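Local structure of lovastatin nonaketide synthase, polyketide synthase component (7CPX) at residues A[2-6]-A[446-450]; A[231-235]-A[358-363]; A[310-315]-A[422-428]; A[1302-1306]-A[1555-1559]. The protein builds the dihydromonacolin L nonaketide of lovastatin from malonyl-CoA by iterative condensation, methylation and reduction, working as a homodimer with its partner LovC. The protein carries 2 engineered substitutions. One frame throughout, in Å; residues are numbered along the deposited sequence.

Contact 1: A[2-6]-A[446-450]; sequences AQSMY and EEYME
Q3 docks its side-chain amide on segment 446-450 through three hydrogen bonds. NE2 of Q3 donates to O of E447 at 3.0 Å, standing above that carbonyl plane, and at 3.1 Å the same NE2 meets OE1 of E446 on the lone pair that faces away from the other carboxylate oxygen. On its other end the amide accepts: OE1 of Q3 takes the N-H of M449 at 3.3 Å. The amide is nearly coplanar with the E446 carboxylate, the planes 22° apart, and CD1 of Y448 lies 3.4 Å from OE1 of Q3. An extended Q3 chain, with CG trans to the backbone N (chi1 -170°), carries the amide this far. Q3 sits in a type I turn, A2 to M5, that precedes strand 11-19 of the ketosynthase's thiolase-like fold, whereas E446 ends strand 439-446 of the same sheet. The Y6 hydroxyl approaches E446 as well, OH to OE1 3.1 Å, its ring almost perpendicular to the carboxylate. Behind this shell, OE2 of E446 forms salt bridges with R428 and R271, and R271 also makes a cation-pi contact with Y6. OE1 of E447 salt-bridges NH2 of R427, and Y448 packs on L256 and L260 of helix 256-261.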
loop_
_atom_site.group_PDB
_atom_site.type_symbol
_atom_site.label_atom_id
_atom_site.label_comp_id
_atom_site.label_asym_id
_atom_site.label_seq_id
_atom_site.Cartn_x
_atom_site.Cartn_y
_atom_site.Cartn_z
ATOM N N ALA A 2 16.189 25.193 -64.466
ATOM C CA ALA A 2 16.259 23.863 -63.798
ATOM C C ALA A 2 15.836 23.971 -62.337
ATOM O O ALA A 2 15.805 25.061 -61.767
ATOM C CB ALA A 2 17.663 23.291 -63.902
ATOM N N GLN A 3 15.510 22.827 -61.737
ATOM C CA GLN A 3 15.086 22.787 -60.344
ATOM C C GLN A 3 16.249 22.891 -59.367
ATOM O O GLN A 3 16.015 23.116 -58.175
ATOM C CB GLN A 3 14.307 21.497 -60.077
ATOM C CG GLN A 3 13.613 21.451 -58.730
ATOM C CD GLN A 3 12.649 20.288 -58.616
ATOM O OE1 GLN A 3 12.835 19.249 -59.249
ATOM N NE2 GLN A 3 11.606 20.461 -57.814
ATOM N N SER A 4 17.485 22.740 -59.836
ATOM C CA SER A 4 18.666 22.804 -58.987
ATOM C C SER A 4 19.290 24.195 -58.945
ATOM O O SER A 4 20.348 24.365 -58.333
ATOM C CB SER A 4 19.707 21.789 -59.461
ATOM O OG SER A 4 20.851 21.805 -58.625
ATOM N N MET A 5 18.664 25.185 -59.578
ATOM C CA MET A 5 19.205 26.535 -59.658
ATOM C C MET A 5 18.695 27.442 -58.545
ATOM O O MET A 5 18.936 28.651 -58.588
ATOM C CB MET A 5 18.870 27.149 -61.018
ATOM C CG MET A 5 19.501 26.424 -62.192
ATOM S SD MET A 5 18.895 27.015 -63.786
ATOM C CE MET A 5 19.267 28.764 -63.669
ATOM N N TYR A 6 17.998 26.890 -57.558
ATOM C CA TYR A 6 17.430 27.700 -56.497
ATOM C C TYR A 6 18.537 28.283 -55.620
ATOM O O TYR A 6 19.653 27.757 -55.580
ATOM C CB TYR A 6 16.468 26.863 -55.660
ATOM C CG TYR A 6 15.352 26.239 -56.471
ATOM C CD1 TYR A 6 14.883 26.846 -57.628
ATOM C CD2 TYR A 6 14.776 25.040 -56.084
ATOM C CE1 TYR A 6 13.869 26.281 -58.371
ATOM C CE2 TYR A 6 13.760 24.467 -56.822
ATOM C CZ TYR A 6 13.310 25.090 -57.965
ATOM O OH TYR A 6 12.298 24.525 -58.705
ATOM N N GLU A 446 8.343 20.117 -53.431
ATOM C CA GLU A 446 7.976 20.127 -54.835
ATOM C C GLU A 446 8.193 18.738 -55.411
ATOM O O GLU A 446 8.903 17.909 -54.837
ATOM C CB GLU A 446 8.793 21.161 -55.619
ATOM C CG GLU A 446 8.661 22.582 -55.105
ATOM C CD GLU A 446 9.497 23.566 -55.896
ATOM O OE1 GLU A 446 10.314 23.117 -56.727
ATOM O OE2 GLU A 446 9.340 24.787 -55.690
ATOM N N GLU A 447 7.554 18.484 -56.547
ATOM C CA GLU A 447 7.825 17.260 -57.282
ATOM C C GLU A 447 9.166 17.377 -57.989
ATOM O O GLU A 447 9.532 18.446 -58.485
ATOM C CB GLU A 447 6.719 16.985 -58.299
ATOM C CG GLU A 447 6.690 17.957 -59.472
ATOM C CD GLU A 447 5.654 17.583 -60.510
ATOM O OE1 GLU A 447 5.384 16.374 -60.669
ATOM O OE2 GLU A 447 5.112 18.494 -61.169
ATOM N N TYR A 448 9.907 16.275 -58.034
ATOM C CA TYR A 448 11.130 16.253 -58.821
ATOM C C TYR A 448 10.767 16.115 -60.294
ATOM O O TYR A 448 10.133 15.135 -60.698
ATOM C CB TYR A 448 12.045 15.116 -58.378
ATOM C CG TYR A 448 13.271 14.988 -59.248
ATOM C CD1 TYR A 448 14.122 16.066 -59.438
ATOM C CD2 TYR A 448 13.573 13.796 -59.885
ATOM C CE1 TYR A 448 15.239 15.960 -60.237
ATOM C CE2 TYR A 448 14.689 13.680 -60.688
ATOM C CZ TYR A 448 15.519 14.765 -60.860
ATOM O OH TYR A 448 16.633 14.656 -61.659
ATOM N N MET A 449 11.166 17.104 -61.093
ATOM C CA MET A 449 10.707 17.189 -62.474
ATOM C C MET A 449 11.248 16.064 -63.346
ATOM O O MET A 449 10.676 15.794 -64.408
ATOM C CB MET A 449 11.108 18.543 -63.060
ATOM C CG MET A 449 10.483 19.727 -62.338
ATOM S SD MET A 449 8.882 20.196 -63.017
ATOM C CE MET A 449 9.392 21.021 -64.522
ATOM N N GLU A 450 12.321 15.402 -62.927
ATOM C CA GLU A 450 12.943 14.334 -63.701
ATOM C C GLU A 450 13.225 14.784 -65.138
ATOM O O GLU A 450 12.775 14.146 -66.094
ATOM C CB GLU A 450 12.071 13.087 -63.693
ATOM C CG GLU A 450 11.843 12.499 -62.315
ATOM C CD GLU A 450 10.893 11.319 -62.337
ATOM O OE1 GLU A 450 10.420 10.957 -63.435
ATOM O OE2 GLU A 450 10.619 10.754 -61.258
#

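Contact 2: A[231-235]-A[358-363]; sequences RSRMW and VGSAKT
M234, V358 and W235 form the apolar part of this contact. The M234 chain runs fully extended, CG opposite the backbone N (chi1 170°), so that its methyl CE reaches CG1 of V358 at 3.5 Å, the two side chains crossing at about a right angle. That methyl also lies over the centre of the neighbouring W235 ring, 3.7 Å above its plane, while CH2 of W235 makes its nearest approach to V358 at the same CG1, 3.6 Å away.

Further van der Waals contacts, some with backbone atoms, continue the interface. SD of M234 rests against the N and CB of S360; CG2 of T363 lies 3.4 Å from O of S232 and at a similar distance from CB of M234, and CB of S232 faces O of K362.

No hydrogen bond links the two segments, but several lie within 358-363. OG1 of T363 donates to O of S360 at 2.8 Å, nearly in line with the C=O bond, and T363 N binds the same oxygen. NZ of K362 donates to OG of S360 at 2.8 Å; outside the segments it binds O of H320, and OG of S232 binds N of A243. The K362 side chain comes within about 3 Å of the H367 side chain (nearest atoms); H320 and H367 are predicted ketosynthase active-site residues, so this turn probably borders the catalytic centre.

The contact joins the loop before strand 247-255 to the end of strand 356-358; helix 327-339 and strand 409-410 pack on W235 and V358, and helix 369-386 adjoins A361 and K362.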
loop_
_atom_site.group_PDB
_atom_site.type_symbol
_atom_site.label_atom_id
_atom_site.label_comp_id
_atom_site.label_asym_id
_atom_site.label_seq_id
_atom_site.Cartn_x
_atom_site.Cartn_y
_atom_site.Cartn_z
ATOM N N ARG A 231 -10.435 12.961 -32.214
ATOM C CA ARG A 231 -10.043 13.218 -33.592
ATOM C C ARG A 231 -9.637 14.675 -33.746
ATOM O O ARG A 231 -10.274 15.569 -33.183
ATOM C CB ARG A 231 -11.180 12.879 -34.562
ATOM C CG ARG A 231 -11.542 11.407 -34.565
ATOM C CD ARG A 231 -12.669 11.102 -35.529
ATOM N NE ARG A 231 -13.029 9.689 -35.506
ATOM C CZ ARG A 231 -13.823 9.132 -34.601
ATOM N NH1 ARG A 231 -14.359 9.839 -33.620
ATOM N NH2 ARG A 231 -14.083 7.830 -34.681
ATOM N N SER A 232 -8.573 14.904 -34.511
ATOM C CA SER A 232 -8.065 16.251 -34.768
ATOM C C SER A 232 -8.885 16.858 -35.898
ATOM O O SER A 232 -8.506 16.812 -37.069
ATOM C CB SER A 232 -6.584 16.214 -35.118
ATOM O OG SER A 232 -5.827 15.622 -34.078
ATOM N N ARG A 233 -10.027 17.439 -35.542
ATOM C CA ARG A 233 -10.925 18.045 -36.521
ATOM C C ARG A 233 -10.324 19.371 -36.965
ATOM O O ARG A 233 -10.600 20.430 -36.398
ATOM C CB ARG A 233 -12.318 18.227 -35.934
ATOM C CG ARG A 233 -13.000 16.926 -35.558
ATOM C CD ARG A 233 -14.445 17.155 -35.155
ATOM N NE ARG A 233 -15.337 16.178 -35.767
ATOM C CZ ARG A 233 -15.594 14.978 -35.266
ATOM N NH1 ARG A 233 -15.044 14.567 -34.135
ATOM N NH2 ARG A 233 -16.424 14.168 -35.917
ATOM N N MET A 234 -9.488 19.308 -37.996
ATOM C CA MET A 234 -8.809 20.495 -38.495
ATOM C C MET A 234 -9.818 21.528 -38.980
ATOM O O MET A 234 -10.668 21.231 -39.825
ATOM C CB MET A 234 -7.858 20.108 -39.627
ATOM C CG MET A 234 -7.270 21.282 -40.392
ATOM S SD MET A 234 -6.224 20.743 -41.753
ATOM C CE MET A 234 -5.980 22.293 -42.611
ATOM N N TRP A 235 -9.719 22.740 -38.442
ATOM C CA TRP A 235 -10.481 23.905 -38.881
ATOM C C TRP A 235 -11.987 23.670 -38.866
ATOM O O TRP A 235 -12.733 24.438 -39.486
ATOM C CB TRP A 235 -10.052 24.352 -40.283
ATOM C CG TRP A 235 -8.617 24.784 -40.388
ATOM C CD1 TRP A 235 -7.628 24.588 -39.470
ATOM C CD2 TRP A 235 -8.014 25.492 -41.476
ATOM N NE1 TRP A 235 -6.450 25.126 -39.918
ATOM C CE2 TRP A 235 -6.659 25.688 -41.149
ATOM C CE3 TRP A 235 -8.489 25.978 -42.696
ATOM C CZ2 TRP A 235 -5.776 26.348 -41.996
ATOM C CZ3 TRP A 235 -7.611 26.632 -43.535
ATOM C CH2 TRP A 235 -6.271 26.812 -43.181
ATOM N N VAL A 358 -5.566 23.360 -48.348
ATOM C CA VAL A 358 -4.922 23.186 -47.052
ATOM C C VAL A 358 -5.453 21.899 -46.442
ATOM O O VAL A 358 -6.668 21.747 -46.266
ATOM C CB VAL A 358 -5.180 24.379 -46.120
ATOM C CG1 VAL A 358 -4.268 24.312 -44.915
ATOM C CG2 VAL A 358 -4.987 25.692 -46.861
ATOM N N GLY A 359 -4.551 20.980 -46.114
ATOM C CA GLY A 359 -4.956 19.719 -45.529
ATOM C C GLY A 359 -3.902 19.118 -44.626
ATOM O O GLY A 359 -2.764 18.902 -45.048
ATOM N N SER A 360 -4.276 18.818 -43.387
ATOM C CA SER A 360 -3.349 18.287 -42.398
ATOM C C SER A 360 -3.468 16.770 -42.347
ATOM O O SER A 360 -4.574 16.231 -42.243
ATOM C CB SER A 360 -3.624 18.880 -41.016
ATOM O OG SER A 360 -2.714 18.373 -40.055
ATOM N N ALA A 361 -2.324 16.087 -42.423
ATOM C CA ALA A 361 -2.317 14.635 -42.304
ATOM C C ALA A 361 -2.860 14.178 -40.963
ATOM O O ALA A 361 -3.331 13.042 -40.847
ATOM C CB ALA A 361 -0.898 14.100 -42.493
ATOM N N LYS A 362 -2.814 15.043 -39.950
ATOM C CA LYS A 362 -3.247 14.677 -38.612
ATOM C C LYS A 362 -4.745 14.419 -38.536
ATOM O O LYS A 362 -5.210 13.869 -37.532
ATOM C CB LYS A 362 -2.844 15.778 -37.632
ATOM C CG LYS A 362 -1.358 16.106 -37.693
ATOM C CD LYS A 362 -1.025 17.390 -36.967
ATOM C CE LYS A 362 0.168 18.080 -37.611
ATOM N NZ LYS A 362 -0.127 18.588 -38.980
ATOM N N THR A 363 -5.506 14.805 -39.560
ATOM C CA THR A 363 -6.911 14.422 -39.615
ATOM C C THR A 363 -7.068 12.946 -39.946
ATOM O O THR A 363 -8.097 12.344 -39.621
ATOM C CB THR A 363 -7.651 15.267 -40.652
ATOM O OG1 THR A 363 -7.074 15.053 -41.946
ATOM C CG2 THR A 363 -7.568 16.741 -40.302
#

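Contact 3: A[310-315]-A[422-428]; sequences AEDRCQ and PPGQPRR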
loop_
_atom_site.group_PDB
_atom_site.type_symbol
_atom_site.label_atom_id
_atom_site.label_comp_id
_atom_site.label_asym_id
_atom_site.label_seq_id
_atom_site.Cartn_x
_atom_site.Cartn_y
_atom_site.Cartn_z
ATOM N N ALA A 310 1.324 33.544 -57.943
ATOM C CA ALA A 310 0.725 32.215 -57.923
ATOM C C ALA A 310 1.687 31.163 -58.454
ATOM O O ALA A 310 1.684 30.024 -57.973
ATOM C CB ALA A 310 -0.567 32.210 -58.738
ATOM N N GLU A 311 2.512 31.521 -59.440
ATOM C CA GLU A 311 3.466 30.563 -59.986
ATOM C C GLU A 311 4.438 30.090 -58.913
ATOM O O GLU A 311 4.736 28.895 -58.816
ATOM C CB GLU A 311 4.228 31.190 -61.153
ATOM C CG GLU A 311 3.336 31.776 -62.235
ATOM C CD GLU A 311 4.128 32.333 -63.401
ATOM O OE1 GLU A 311 5.374 32.320 -63.335
ATOM O OE2 GLU A 311 3.503 32.785 -64.384
ATOM N N ASP A 312 4.939 31.016 -58.098
ATOM C CA ASP A 312 5.835 30.674 -57.003
ATOM C C ASP A 312 5.094 30.167 -55.774
ATOM O O ASP A 312 5.739 29.740 -54.811
ATOM C CB ASP A 312 6.678 31.894 -56.625
ATOM C CG ASP A 312 7.665 32.279 -57.708
ATOM O OD1 ASP A 312 7.726 31.573 -58.736
ATOM O OD2 ASP A 312 8.380 33.287 -57.532
ATOM N N ARG A 313 3.766 30.203 -55.787
ATOM C CA ARG A 313 2.964 29.766 -54.658
ATOM C C ARG A 313 2.917 28.243 -54.589
ATOM O O ARG A 313 3.303 27.538 -55.524
ATOM C CB ARG A 313 1.547 30.321 -54.778
ATOM C CG ARG A 313 0.856 30.602 -53.455
ATOM C CD ARG A 313 0.852 32.087 -53.122
ATOM N NE ARG A 313 0.364 32.907 -54.224
ATOM C CZ ARG A 313 -0.897 32.942 -54.632
ATOM N NH1 ARG A 313 -1.832 32.209 -54.052
ATOM N NH2 ARG A 313 -1.227 33.730 -55.651
ATOM N N CYS A 314 2.431 27.740 -53.457
ATOM C CA CYS A 314 2.199 26.313 -53.281
ATOM C C CYS A 314 0.711 26.021 -53.421
ATOM O O CYS A 314 -0.118 26.660 -52.766
ATOM C CB CYS A 314 2.704 25.839 -51.918
ATOM S SG CYS A 314 1.976 26.704 -50.514
ATOM N N GLN A 315 0.380 25.057 -54.278
ATOM C CA GLN A 315 -1.013 24.708 -54.522
ATOM C C GLN A 315 -1.610 23.886 -53.392
ATOM O O GLN A 315 -2.837 23.855 -53.246
ATOM C CB GLN A 315 -1.137 23.940 -55.838
ATOM C CG GLN A 315 -0.556 24.674 -57.038
ATOM C CD GLN A 315 0.947 24.505 -57.155
ATOM O OE1 GLN A 315 1.458 23.386 -57.173
ATOM N NE2 GLN A 315 1.665 25.619 -57.220
ATOM N N PRO A 422 1.457 26.424 -64.537
ATOM C CA PRO A 422 2.185 26.883 -65.720
ATOM C C PRO A 422 3.152 25.814 -66.193
ATOM O O PRO A 422 3.728 25.084 -65.373
ATOM C CB PRO A 422 2.931 28.130 -65.220
ATOM C CG PRO A 422 2.191 28.566 -64.011
ATOM C CD PRO A 422 1.650 27.322 -63.387
ATOM N N PRO A 423 3.358 25.681 -67.502
ATOM C CA PRO A 423 4.265 24.637 -67.990
ATOM C C PRO A 423 5.667 24.819 -67.429
ATOM O O PRO A 423 6.191 25.933 -67.357
ATOM C CB PRO A 423 4.233 24.819 -69.512
ATOM C CG PRO A 423 3.821 26.235 -69.716
ATOM C CD PRO A 423 2.879 26.548 -68.593
ATOM N N GLY A 424 6.272 23.705 -67.026
ATOM C CA GLY A 424 7.610 23.716 -66.477
ATOM C C GLY A 424 7.694 24.027 -65.000
ATOM O O GLY A 424 8.793 23.963 -64.434
ATOM N N GLN A 425 6.578 24.362 -64.355
ATOM C CA GLN A 425 6.582 24.639 -62.925
ATOM C C GLN A 425 6.245 23.366 -62.162
ATOM O O GLN A 425 5.165 22.799 -62.378
ATOM C CB GLN A 425 5.578 25.726 -62.581
ATOM C CG GLN A 425 5.693 26.224 -61.149
ATOM C CD GLN A 425 4.348 26.566 -60.542
ATOM O OE1 GLN A 425 3.712 27.546 -60.927
ATOM N NE2 GLN A 425 3.906 25.754 -59.589
ATOM N N PRO A 426 7.113 22.882 -61.277
ATOM C CA PRO A 426 6.786 21.666 -60.529
ATOM C C PRO A 426 5.628 21.897 -59.576
ATOM O O PRO A 426 5.405 23.007 -59.087
ATOM C CB PRO A 426 8.078 21.361 -59.767
ATOM C CG PRO A 426 8.708 22.688 -59.579
ATOM C CD PRO A 426 8.380 23.477 -60.817
ATOM N N ARG A 427 4.881 20.826 -59.316
ATOM C CA ARG A 427 3.879 20.873 -58.264
ATOM C C ARG A 427 4.549 21.272 -56.959
ATOM O O ARG A 427 5.608 20.745 -56.610
ATOM C CB ARG A 427 3.197 19.515 -58.115
ATOM C CG ARG A 427 2.352 19.105 -59.305
ATOM C CD ARG A 427 1.586 17.829 -59.014
ATOM N NE ARG A 427 2.438 16.646 -59.058
ATOM C CZ ARG A 427 2.649 15.911 -60.141
ATOM N NH1 ARG A 427 2.091 16.213 -61.302
ATOM N NH2 ARG A 427 3.440 14.847 -60.058
ATOM N N ARG A 428 3.942 22.217 -56.247
ATOM C CA ARG A 428 4.524 22.756 -55.026
ATOM C C ARG A 428 3.515 22.637 -53.896
ATOM O O ARG A 428 2.359 23.045 -54.044
ATOM C CB ARG A 428 4.949 24.214 -55.212
ATOM C CG ARG A 428 5.698 24.782 -54.020
ATOM C CD ARG A 428 6.233 26.177 -54.301
ATOM N NE ARG A 428 7.141 26.202 -55.443
ATOM C CZ ARG A 428 6.790 26.524 -56.681
ATOM N NH1 ARG A 428 5.546 26.860 -56.986
ATOM N NH2 ARG A 428 7.710 26.506 -57.640
#
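R428 points its guanidinium into the turn of segment 310-315, where NH1 serves two carbonyls. O of R313 lies at the guanidinium edge, in its plane, 2.8 Å from NH1 of R428; O of E311 is 2.9 Å from the same NH1 but tilted 30° out of that plane. CG of R428, opposite its backbone N, passes 3.8 Å from CB of C314; the bend at chi3 then turns the guanidinium toward the carbonyls. Q315 stands steeply to this group, its amide plane 77° from the guanidinium, and turns OE1 to the R428 backbone: N of R428 donates to it at 2.9 Å along an almost straight line (175°), while Q315 N returns a weak bond to R428 O. These links lie where strands 316-318 and 428-435, parallel neighbours in the ketosynthase's central mixed sheet, begin. OE1 of Q315 also accepts from W418 NE1, and NE of R428 is turned to E446. The Q425 side chain lies beside O of E311 and slides past the Q315 side chain in the opposite direction. At the outer end, CG of E311 packs on CG of P422, 3.8 Å apart, where the type II turn P422 to Q425 begins.

Contact 4: A[1302-1306]-A[1555-1559]; sequences IPIIE and TRLGF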
loop_
_atom_site.group_PDB
_atom_site.type_symbol
_atom_site.label_atom_id
_atom_site.label_comp_id
_atom_site.label_asym_id
_atom_site.label_seq_id
_atom_site.Cartn_x
_atom_site.Cartn_y
_atom_site.Cartn_z
ATOM N N ILE A 1302 -5.969 42.906 68.630
ATOM C CA ILE A 1302 -5.722 44.342 68.739
ATOM C C ILE A 1302 -5.553 44.729 70.205
ATOM O O ILE A 1302 -4.625 45.481 70.536
ATOM C CB ILE A 1302 -6.835 45.153 68.055
ATOM C CG1 ILE A 1302 -6.516 45.292 66.562
ATOM C CG2 ILE A 1302 -6.978 46.526 68.703
ATOM C CD1 ILE A 1302 -7.660 45.809 65.714
ATOM N N PRO A 1303 -6.410 44.265 71.116
ATOM C CA PRO A 1303 -6.247 44.658 72.523
ATOM C C PRO A 1303 -4.924 44.236 73.138
ATOM O O PRO A 1303 -4.500 44.853 74.121
ATOM C CB PRO A 1303 -7.436 43.978 73.210
ATOM C CG PRO A 1303 -8.469 43.948 72.147
ATOM C CD PRO A 1303 -7.705 43.597 70.899
ATOM N N ILE A 1304 -4.255 43.210 72.611
ATOM C CA ILE A 1304 -2.936 42.862 73.132
ATOM C C ILE A 1304 -1.920 43.944 72.783
ATOM O O ILE A 1304 -1.147 44.385 73.640
ATOM C CB ILE A 1304 -2.494 41.479 72.619
ATOM C CG1 ILE A 1304 -3.135 40.385 73.479
ATOM C CG2 ILE A 1304 -0.970 41.359 72.645
ATOM C CD1 ILE A 1304 -2.890 38.973 72.987
ATOM N N ILE A 1305 -1.903 44.390 71.524
ATOM C CA ILE A 1305 -1.017 45.487 71.154
ATOM C C ILE A 1305 -1.449 46.776 71.839
ATOM O O ILE A 1305 -0.631 47.684 72.024
ATOM C CB ILE A 1305 -0.954 45.645 69.616
ATOM C CG1 ILE A 1305 0.002 46.775 69.217
ATOM C CG2 ILE A 1305 -2.327 45.901 69.029
ATOM C CD1 ILE A 1305 1.438 46.552 69.640
ATOM N N GLU A 1306 -2.723 46.880 72.228
ATOM C CA GLU A 1306 -3.155 47.992 73.071
ATOM C C GLU A 1306 -2.505 47.912 74.447
ATOM O O GLU A 1306 -1.991 48.909 74.968
ATOM C CB GLU A 1306 -4.680 47.993 73.207
ATOM C CG GLU A 1306 -5.440 48.294 71.930
ATOM C CD GLU A 1306 -6.941 48.297 72.143
ATOM O OE1 GLU A 1306 -7.392 47.801 73.197
ATOM O OE2 GLU A 1306 -7.670 48.800 71.265
ATOM N N THR A 1555 -4.492 53.371 69.971
ATOM C CA THR A 1555 -3.830 52.209 70.554
ATOM C C THR A 1555 -3.795 50.997 69.630
ATOM O O THR A 1555 -3.448 49.908 70.100
ATOM C CB THR A 1555 -4.528 51.803 71.856
ATOM O OG1 THR A 1555 -5.892 51.459 71.582
ATOM C CG2 THR A 1555 -4.494 52.927 72.864
ATOM N N ARG A 1556 -4.135 51.136 68.349
ATOM C CA ARG A 1556 -4.432 49.965 67.534
ATOM C C ARG A 1556 -3.785 49.937 66.153
ATOM O O ARG A 1556 -3.588 48.837 65.623
ATOM C CB ARG A 1556 -5.954 49.828 67.371
ATOM C CG ARG A 1556 -6.687 49.919 68.708
ATOM C CD ARG A 1556 -8.200 49.934 68.583
ATOM N NE ARG A 1556 -8.818 50.134 69.890
ATOM C CZ ARG A 1556 -10.112 50.342 70.092
ATOM N NH1 ARG A 1556 -10.970 50.398 69.086
ATOM N NH2 ARG A 1556 -10.556 50.500 71.335
ATOM N N LEU A 1557 -3.448 51.086 65.547
ATOM C CA LEU A 1557 -2.960 51.048 64.171
ATOM C C LEU A 1557 -1.857 52.063 63.870
ATOM O O LEU A 1557 -1.649 52.391 62.696
ATOM C CB LEU A 1557 -4.126 51.273 63.203
ATOM C CG LEU A 1557 -4.586 52.717 62.992
ATOM C CD1 LEU A 1557 -5.821 52.740 62.117
ATOM C CD2 LEU A 1557 -4.853 53.424 64.313
ATOM N N GLY A 1558 -1.143 52.564 64.877
ATOM C CA GLY A 1558 -0.224 53.667 64.631
ATOM C C GLY A 1558 0.905 53.309 63.681
ATOM O O GLY A 1558 1.175 54.033 62.716
ATOM N N PHE A 1559 1.564 52.174 63.925
ATOM C CA PHE A 1559 2.840 51.881 63.278
ATOM C C PHE A 1559 2.748 51.943 61.761
ATOM O O PHE A 1559 3.349 52.815 61.126
ATOM C CB PHE A 1559 3.348 50.488 63.661
ATOM C CG PHE A 1559 3.437 50.242 65.137
ATOM C CD1 PHE A 1559 4.552 50.637 65.855
ATOM C CD2 PHE A 1559 2.418 49.580 65.801
ATOM C CE1 PHE A 1559 4.639 50.395 67.210
ATOM C CE2 PHE A 1559 2.500 49.336 67.154
ATOM C CZ PHE A 1559 3.614 49.740 67.857
#
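Helical segments 1302-1306 and 1555-1559 meet almost at right angles, their axes crossing at 85° with a closest approach of 8.7 Å, and the first is kinked at P1303, whose N makes no bond to the preceding turn. E1306 and T1555 lie closest in the backbone, CA to CA 5.0 Å, and CA of E1306 makes a C-H...O contact with O of T1555 at 3.5 Å. The E1306 chain extends past T1555, and its carboxylate is modelled at the edge of the R1556 guanidinium, though its place is doubtful. The pair is a salt bridge in kind, but OE2 of E1306 and NE of R1556 stand too close together for its detail to be trusted. The weak bond from OG1 of T1555 to the same OE2 shares this doubt. R1556 stretches from CG to NE across I1302, whose CG2 methyl packs on CG of the arginine. Further along, CD1 of I1305 approaches CE2 of F1559 from the opposite direction, 3.9 Å away, and the F1559 ring also meets W1353. R1556 O accepts from NE2 of H1378. The contact joins helix 1554-1561, after strand 1542-1547 of the methyltransferase's Rossmann-like sheet, to helix 1298-1309, which precedes strand 1440-1445 of that sheet; such a helical region added to the Rossmann-like core is consistent with polyketide synthase C-methyltransferase domains.

How the contacts relate
Contacts 1, 2 and 3 all belong to the ketosynthase and its thiolase-like sheet, whereas contact 4 lies about 131 Å from contact 3, centre to centre, in the methyltransferase region on the opposite side of the chain's centre. Contacts 1 and 3 adjoin, 11 Å between centres, and touch through charged pairs and packing of M449 on G424. Contact 2 is about 24 Å from contact 3 and 29 Å from contact 1, between centres. Along the chain, contact 1 spans the other two; the segments of contacts 2 and 3 alternate (231-235, 310-315, 358-363, 422-428). Contacts 2 and 3 thus interlace, and contact 1 brings the N-terminus beside the end of strand 439-446, while contact 4 comes later, in a separate domain.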